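Side-chain contacts in putative restriction endonuclease domain-containing protein (Anabaena variabilis, PDB 3OT2), which is of unknown function but, as a Uma2/DUF820 family member of the PDDEXK clan, is probably a nuclease related to restriction endonucleases: residues A[10-13]-A[14-17]; A[118-121]-A[122-126]; A[52-55]-A[56-60]. All coordinates share one frame; numbering follows the deposited sequence.

Contact 1 of 3, residues A[10-13]-A[14-17]; sequences ITLD and EFLK. With BU1 (1,4-butanediol), chain E.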
loop_
_atom_site.group_PDB
_atom_site.type_symbol
_atom_site.label_atom_id
_atom_site.label_comp_id
_atom_site.label_asym_id
_atom_site.label_seq_id
_atom_site.Cartn_x
_atom_site.Cartn_y
_atom_site.Cartn_z
ATOM N N ILE A 10 -18.397 9.224 18.201
ATOM C CA ILE A 10 -17.629 10.340 18.761
ATOM C C ILE A 10 -17.160 11.295 17.640
ATOM O O ILE A 10 -16.835 10.847 16.536
ATOM C CB ILE A 10 -16.437 9.785 19.605
ATOM C CG1 ILE A 10 -15.710 10.886 20.389
ATOM C CG2 ILE A 10 -15.462 8.917 18.784
ATOM C CD1 ILE A 10 -15.275 10.467 21.763
ATOM N N THR A 11 -17.141 12.610 17.932
ATOM C CA THR A 11 -16.669 13.639 16.996
ATOM C C THR A 11 -15.198 13.908 17.262
ATOM O O THR A 11 -14.685 13.494 18.308
ATOM C CB THR A 11 -17.487 14.946 17.107
ATOM O OG1 THR A 11 -17.251 15.565 18.373
ATOM C CG2 THR A 11 -18.971 14.750 16.853
ATOM N N LEU A 12 -14.531 14.635 16.343
ATOM C CA LEU A 12 -13.126 14.996 16.510
ATOM C C LEU A 12 -12.964 15.936 17.727
ATOM O O LEU A 12 -12.095 15.686 18.555
ATOM C CB LEU A 12 -12.559 15.624 15.218
ATOM C CG LEU A 12 -11.134 16.190 15.289
ATOM C CD1 LEU A 12 -10.106 15.115 15.606
ATOM C CD2 LEU A 12 -10.770 16.901 14.017
ATOM N N ASP A 13 -13.835 16.962 17.865
ATOM C CA ASP A 13 -13.816 17.929 18.979
ATOM C C ASP A 13 -13.931 17.218 20.330
ATOM O O ASP A 13 -13.185 17.549 21.252
ATOM C CB ASP A 13 -14.934 18.983 18.825
ATOM C CG ASP A 13 -14.739 19.956 17.667
ATOM O OD1 ASP A 13 -13.558 20.239 17.306
ATOM O OD2 ASP A 13 -15.759 20.467 17.144
ATOM N N GLU A 14 -14.823 16.206 20.420
ATOM C CA GLU A 14 -15.011 15.371 21.608
ATOM C C GLU A 14 -13.757 14.519 21.857
ATOM O O GLU A 14 -13.279 14.465 22.988
ATOM C CB GLU A 14 -16.253 14.473 21.461
ATOM C CG GLU A 14 -17.577 15.196 21.663
ATOM C CD GLU A 14 -18.812 14.490 21.131
ATOM O OE1 GLU A 14 -18.754 13.262 20.892
ATOM O OE2 GLU A 14 -19.851 15.171 20.968
ATOM N N PHE A 15 -13.209 13.889 20.794
ATOM C CA PHE A 15 -12.000 13.054 20.877
ATOM C C PHE A 15 -10.811 13.830 21.459
ATOM O O PHE A 15 -10.066 13.280 22.269
ATOM C CB PHE A 15 -11.618 12.471 19.487
ATOM C CG PHE A 15 -10.229 11.859 19.436
ATOM C CD1 PHE A 15 -10.007 10.560 19.877
ATOM C CD2 PHE A 15 -9.136 12.601 18.984
ATOM C CE1 PHE A 15 -8.716 10.014 19.869
ATOM C CE2 PHE A 15 -7.844 12.054 18.989
ATOM C CZ PHE A 15 -7.649 10.763 19.423
ATOM N N LEU A 16 -10.612 15.083 21.010
ATOM C CA LEU A 16 -9.488 15.921 21.416
ATOM C C LEU A 16 -9.567 16.358 22.891
ATOM O O LEU A 16 -8.556 16.778 23.442
ATOM C CB LEU A 16 -9.355 17.133 20.488
ATOM C CG LEU A 16 -8.916 16.829 19.039
ATOM C CD1 LEU A 16 -9.158 18.014 18.143
ATOM C CD2 LEU A 16 -7.450 16.382 18.950
ATOM N N LYS A 17 -10.731 16.216 23.534
ATOM C CA LYS A 17 -10.883 16.543 24.955
ATOM C C LYS A 17 -10.457 15.348 25.822
ATOM O O LYS A 17 -10.215 15.521 27.016
ATOM C CB LYS A 17 -12.334 16.955 25.282
ATOM C CG LYS A 17 -12.786 18.262 24.629
ATOM C CD LYS A 17 -14.292 18.437 24.754
ATOM C CE LYS A 17 -14.841 19.474 23.810
ATOM N NZ LYS A 17 -16.328 19.451 23.793
HETATM C C1 BU1 E . -5.443 14.728 22.580
HETATM C C2 BU1 E . -6.365 13.547 22.268
HETATM C C3 BU1 E . -5.771 12.345 23.002
HETATM C C4 BU1 E . -6.625 11.113 22.786
HETATM O O5 BU1 E . -6.066 15.917 22.109
HETATM O O6 BU1 E . -5.928 10.025 23.429
#

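Contact 2 of 3, residues A[118-121]-A[122-126]; sequences SQTK and VTKNI. With EDO (1,2-ethanediol), chain K; EDO (1,2-ethanediol), chain G.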
loop_
_atom_site.group_PDB
_atom_site.type_symbol
_atom_site.label_atom_id
_atom_site.label_comp_id
_atom_site.label_asym_id
_atom_site.label_seq_id
_atom_site.Cartn_x
_atom_site.Cartn_y
_atom_site.Cartn_z
ATOM N N SER A 118 -1.404 -2.024 11.522
ATOM C CA SER A 118 -2.257 -2.272 10.360
ATOM C C SER A 118 -1.654 -1.505 9.188
ATOM O O SER A 118 -1.667 -0.276 9.199
ATOM C CB SER A 118 -3.700 -1.841 10.620
ATOM O OG SER A 118 -4.417 -1.770 9.393
ATOM N N GLN A 119 -1.084 -2.220 8.197
ATOM C CA GLN A 119 -0.511 -1.610 6.997
ATOM C C GLN A 119 -1.608 -0.861 6.196
ATOM O O GLN A 119 -1.329 0.177 5.606
ATOM C CB GLN A 119 0.170 -2.674 6.136
ATOM C CG GLN A 119 0.922 -2.085 4.936
ATOM C CD GLN A 119 1.909 -3.041 4.323
ATOM O OE1 GLN A 119 2.214 -4.090 4.884
ATOM N NE2 GLN A 119 2.465 -2.673 3.187
ATOM N N THR A 120 -2.862 -1.372 6.203
ATOM C CA THR A 120 -3.973 -0.701 5.515
ATOM C C THR A 120 -4.222 0.658 6.188
ATOM O O THR A 120 -4.270 1.651 5.488
ATOM C CB THR A 120 -5.190 -1.606 5.494
ATOM O OG1 THR A 120 -4.926 -2.637 4.543
ATOM C CG2 THR A 120 -6.491 -0.881 5.112
ATOM N N LYS A 121 -4.332 0.699 7.528
ATOM C CA LYS A 121 -4.554 1.939 8.278
ATOM C C LYS A 121 -3.443 2.963 7.987
ATOM O O LYS A 121 -3.744 4.131 7.728
ATOM C CB LYS A 121 -4.631 1.652 9.789
ATOM C CG LYS A 121 -4.751 2.884 10.677
ATOM C CD LYS A 121 -4.584 2.548 12.159
ATOM C CE LYS A 121 -3.123 2.355 12.507
ATOM N NZ LYS A 121 -2.919 1.816 13.885
ATOM N N VAL A 122 -2.179 2.517 8.009
ATOM C CA VAL A 122 -1.002 3.360 7.759
ATOM C C VAL A 122 -1.054 3.959 6.364
ATOM O O VAL A 122 -0.768 5.151 6.212
ATOM C CB VAL A 122 0.304 2.546 7.983
ATOM C CG1 VAL A 122 1.489 3.236 7.341
ATOM C CG2 VAL A 122 0.562 2.365 9.463
ATOM N N THR A 123 -1.405 3.141 5.344
ATOM C CA THR A 123 -1.502 3.606 3.948
ATOM C C THR A 123 -2.597 4.669 3.853
ATOM O O THR A 123 -2.348 5.717 3.268
ATOM C CB THR A 123 -1.722 2.430 2.991
ATOM O OG1 THR A 123 -0.591 1.590 3.130
ATOM C CG2 THR A 123 -1.796 2.875 1.558
ATOM N N LYS A 124 -3.765 4.429 4.480
ATOM C CA LYS A 124 -4.850 5.422 4.508
ATOM C C LYS A 124 -4.361 6.731 5.156
ATOM O O LYS A 124 -4.677 7.806 4.657
ATOM C CB LYS A 124 -6.063 4.910 5.287
ATOM C CG LYS A 124 -6.839 3.783 4.636
ATOM C CD LYS A 124 -7.968 3.419 5.564
ATOM C CE LYS A 124 -8.713 2.229 5.079
ATOM N NZ LYS A 124 -9.905 1.973 5.929
ATOM N N ASN A 125 -3.628 6.635 6.277
ATOM C CA ASN A 125 -3.098 7.813 6.982
ATOM C C ASN A 125 -2.138 8.604 6.099
ATOM O O ASN A 125 -2.239 9.830 6.045
ATOM C CB ASN A 125 -2.411 7.413 8.301
ATOM C CG ASN A 125 -3.395 7.072 9.401
ATOM O OD1 ASN A 125 -4.603 7.367 9.320
ATOM N ND2 ASN A 125 -2.903 6.457 10.462
ATOM N N ILE A 126 -1.252 7.913 5.366
ATOM C CA ILE A 126 -0.311 8.576 4.464
ATOM C C ILE A 126 -1.100 9.249 3.349
ATOM O O ILE A 126 -0.839 10.411 3.034
ATOM C CB ILE A 126 0.781 7.613 3.918
ATOM C CG1 ILE A 126 1.763 7.193 5.046
ATOM C CG2 ILE A 126 1.549 8.271 2.753
ATOM C CD1 ILE A 126 2.689 6.018 4.711
HETATM C C1 EDO K . 0.779 -0.407 0.583
HETATM O O1 EDO K . 1.067 -0.561 1.969
HETATM C C2 EDO K . -0.728 -0.566 0.355
HETATM O O2 EDO K . -1.131 -1.911 0.624
HETATM C C1 EDO G . -8.441 2.187 9.499
HETATM O O1 EDO G . -8.536 1.298 8.373
HETATM C C2 EDO G . -9.484 3.289 9.355
HETATM O O2 EDO G . -10.550 3.124 10.308
#

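Contact 3 of 3, residues A[52-55]-A[56-60]; sequences VINS and VVKPQ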
loop_
_atom_site.group_PDB
_atom_site.type_symbol
_atom_site.label_atom_id
_atom_site.label_comp_id
_atom_site.label_asym_id
_atom_site.label_seq_id
_atom_site.Cartn_x
_atom_site.Cartn_y
_atom_site.Cartn_z
ATOM N N VAL A 52 19.129 11.213 11.878
ATOM C CA VAL A 52 19.758 11.425 10.572
ATOM C C VAL A 52 19.062 12.604 9.822
ATOM O O VAL A 52 19.758 13.492 9.330
ATOM C CB VAL A 52 19.785 10.109 9.765
ATOM C CG1 VAL A 52 20.157 10.362 8.317
ATOM C CG2 VAL A 52 20.777 9.131 10.384
ATOM N N ILE A 53 17.717 12.642 9.783
ATOM C CA ILE A 53 17.012 13.751 9.135
ATOM C C ILE A 53 17.379 15.099 9.803
ATOM O O ILE A 53 17.747 16.053 9.103
ATOM C CB ILE A 53 15.477 13.517 9.122
ATOM C CG1 ILE A 53 15.124 12.310 8.203
ATOM C CG2 ILE A 53 14.722 14.801 8.671
ATOM C CD1 ILE A 53 13.795 11.769 8.480
ATOM N N ASN A 54 17.308 15.172 11.138
ATOM C CA ASN A 54 17.595 16.417 11.857
ATOM C C ASN A 54 19.051 16.865 11.679
ATOM O O ASN A 54 19.295 18.074 11.539
ATOM C CB ASN A 54 17.233 16.306 13.333
ATOM C CG ASN A 54 15.772 16.577 13.596
ATOM O OD1 ASN A 54 15.116 17.323 12.874
ATOM N ND2 ASN A 54 15.238 16.028 14.676
ATOM N N SER A 55 20.005 15.909 11.573
ATOM C CA SER A 55 21.412 16.275 11.350
ATOM C C SER A 55 21.562 17.043 10.021
ATOM O O SER A 55 22.404 17.920 9.924
ATOM C CB SER A 55 22.313 15.037 11.364
ATOM O OG SER A 55 22.145 14.290 10.171
ATOM N N VAL A 56 20.686 16.751 9.048
ATOM C CA VAL A 56 20.653 17.365 7.714
ATOM C C VAL A 56 19.808 18.662 7.695
ATOM O O VAL A 56 20.259 19.653 7.111
ATOM C CB VAL A 56 20.154 16.334 6.647
ATOM C CG1 VAL A 56 19.936 16.994 5.272
ATOM C CG2 VAL A 56 21.137 15.174 6.516
ATOM N N VAL A 57 18.621 18.684 8.314
ATOM C CA VAL A 57 17.745 19.865 8.184
ATOM C C VAL A 57 17.720 20.850 9.374
ATOM O O VAL A 57 17.339 22.001 9.163
ATOM C CB VAL A 57 16.288 19.461 7.826
ATOM C CG1 VAL A 57 16.230 18.810 6.445
ATOM C CG2 VAL A 57 15.646 18.574 8.908
ATOM N N LYS A 58 18.050 20.421 10.602
ATOM C CA LYS A 58 17.947 21.308 11.760
ATOM C C LYS A 58 19.069 22.368 11.851
ATOM O O LYS A 58 18.703 23.501 12.162
ATOM C CB LYS A 58 17.877 20.512 13.075
ATOM C CG LYS A 58 16.777 20.975 14.014
ATOM C CD LYS A 58 16.656 20.074 15.243
ATOM C CE LYS A 58 17.541 20.571 16.341
ATOM N NZ LYS A 58 17.331 19.802 17.583
ATOM N N PRO A 59 20.391 22.096 11.597
ATOM C CA PRO A 59 21.407 23.165 11.777
ATOM C C PRO A 59 21.127 24.486 11.038
ATOM O O PRO A 59 21.283 25.533 11.657
ATOM C CB PRO A 59 22.693 22.532 11.244
ATOM C CG PRO A 59 22.498 21.059 11.448
ATOM C CD PRO A 59 21.034 20.811 11.233
ATOM N N GLN A 60 20.693 24.451 9.770
ATOM C CA GLN A 60 20.429 25.678 9.014
ATOM C C GLN A 60 18.960 26.088 9.070
ATOM O O GLN A 60 18.510 26.902 8.259
ATOM C CB GLN A 60 20.879 25.543 7.569
ATOM C CG GLN A 60 22.375 25.403 7.466
ATOM C CD GLN A 60 22.719 24.760 6.171
ATOM O OE1 GLN A 60 23.117 25.427 5.214
ATOM N NE2 GLN A 60 22.483 23.456 6.080
#

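Contact 1 of 3, residues A[10-13]-A[14-17]
Leu12 and Leu16 meet on one flank of a short helical turn that opens with a capping box formed by Thr11 and Glu14. CG of Leu12 lies 3.9 Å from CD1 of Leu16, and the two branched ends cross at a slant. Both side chains also touch Ser77 and Thr72 of the small hairpin formed by strands 71-73 and 76-78. Phe15 is the buried residue of the turn. Its CG stands opposite the backbone N (chi1 167°), which carries the ring off the helix to Tyr27, Ile32 and Arg70. On the ring's far end, CZ comes within 3.5 Å of C4 of the bound 1,4-butanediol. With an alanine in place of Phe15, Tyr27 and the diol's carbon chain would probably lose their aromatic neighbour, and a gap would open beside Ile32. On the other flank, Ile10 and Glu14 run alongside each other, head to tail, with CG1 of Ile10 3.8 Å from CB of Glu14. The diol is also held at a polar end, where its O5 donates to Leu16 O at 3.0 Å; it bonds Pro19 O as well. Two backbone bonds close the turn: Phe15 N donates to Thr11 O, and Leu16 N donates to Leu12 O. At the exposed edge the capping box works both ways. A weak bond of 3.4 Å runs from Thr11 N to Glu14 OE1. In return, Glu14 N gives its hydrogen to Thr11 OG1 at 3.2 Å, with an N-H...O angle of 160°.

Contact 2 of 3, residues A[118-121]-A[122-126]
Thr123 turns back over the first turn of its helix to meet Gln119. Its CB sits 3.5 Å from Gln119 O. From CB, the OG1 branch lies beside the backbone N (chi1 -61°) and donates to that same Gln119 O at 2.9 Å. Thr123 N donates to it too, at 3.0 Å, so one carbonyl oxygen takes two bonds, from opposite faces of its plane. OG1 also accepts from O1 of a 1,2-ethanediol, which in turn accepts from Gln119 NE2 at 2.8 Å. The other branch, CG2, reaches C2 of this diol at 3.8 Å. The diol lies at the dimer interface, bonded also to Gln119 and Thr123 of the second subunit. This is the N-terminal end of helix 119-131, the crossover helix of a beta-alpha-beta unit between the parallel strands 108-112 and 136-141. Ser118 is its N-cap: OG accepts from Lys121 N at 3.1 Å and also bonds Glu144 of the second subunit. Thr120 and Lys124, a turn apart, run alongside each other, with CG2 of Thr120 3.8 Å from CE of Lys124. Their polar ends turn to the second subunit, where Thr120 OG1 bonds Asp141 and Lys124 NZ forms a salt bridge with Asp160.

Contact 3 of 3, residues A[52-55]-A[56-60]
Lys58 N donates to Asn54 O at 2.8 Å, and Val57 N donates to Ile53 O at 2.9 Å. Both are i to i+4 bonds near the C-terminal end of helix 40-57. Val56 N is held less firmly. It makes one weak bond to Ile53 O, at an N-H...O angle of 132°, and another weak one to Val52 O. Val52 O also takes the hydroxyl of Ser55, with OG 2.7 Å away. That hydroxyl sits between the backbone N and the carbonyl carbon (chi1 74°), which folds it back along the helix to the carbonyl three residues earlier. Pro59 follows Lys58 and has no N-H to give; its CD lies 3.3 Å from Asn54 O. This part of helix 40-57 leads towards strand 63-67, outermost of the mixed sheet within this chain. Asn54 links the two, since its OD1 accepts from Ala65 N. The methylene chain of Lys58 lies over towards the side-chain amide of Asn54, with CD of Lys58 3.9 Å from Asn54 OD1. On the buried side, Ile53 and Val57 stand next to one another on the same face. CG2 of Ile53 is 3.9 Å from CG2 of Val57. Farther out, Ile53 packs on Trp108 and Ile110 of strand 108-112, while Val57 touches Ala63 of strand 63-67.

How the contacts relate
Along the chain the order is contact 1, contact 3, contact 2, on three different helices: 12-15, 40-57 and 119-131. None touches another. The centres of contacts 1 and 2 are about 21 Å apart, those of contacts 2 and 3 about 27 Å, and those of contacts 1 and 3 about 35 Å. Contact 3 lies across the chain's centre from both others. Contacts 2 and 3 share the six-stranded mixed sheet, since both helices pack on its strands. Contact 1 lies at the surface beside the small hairpins and contributes Phe15 and Leu16 to the diol pocket. Of the three contacts, only contact 2 has segments that touch the second subunit.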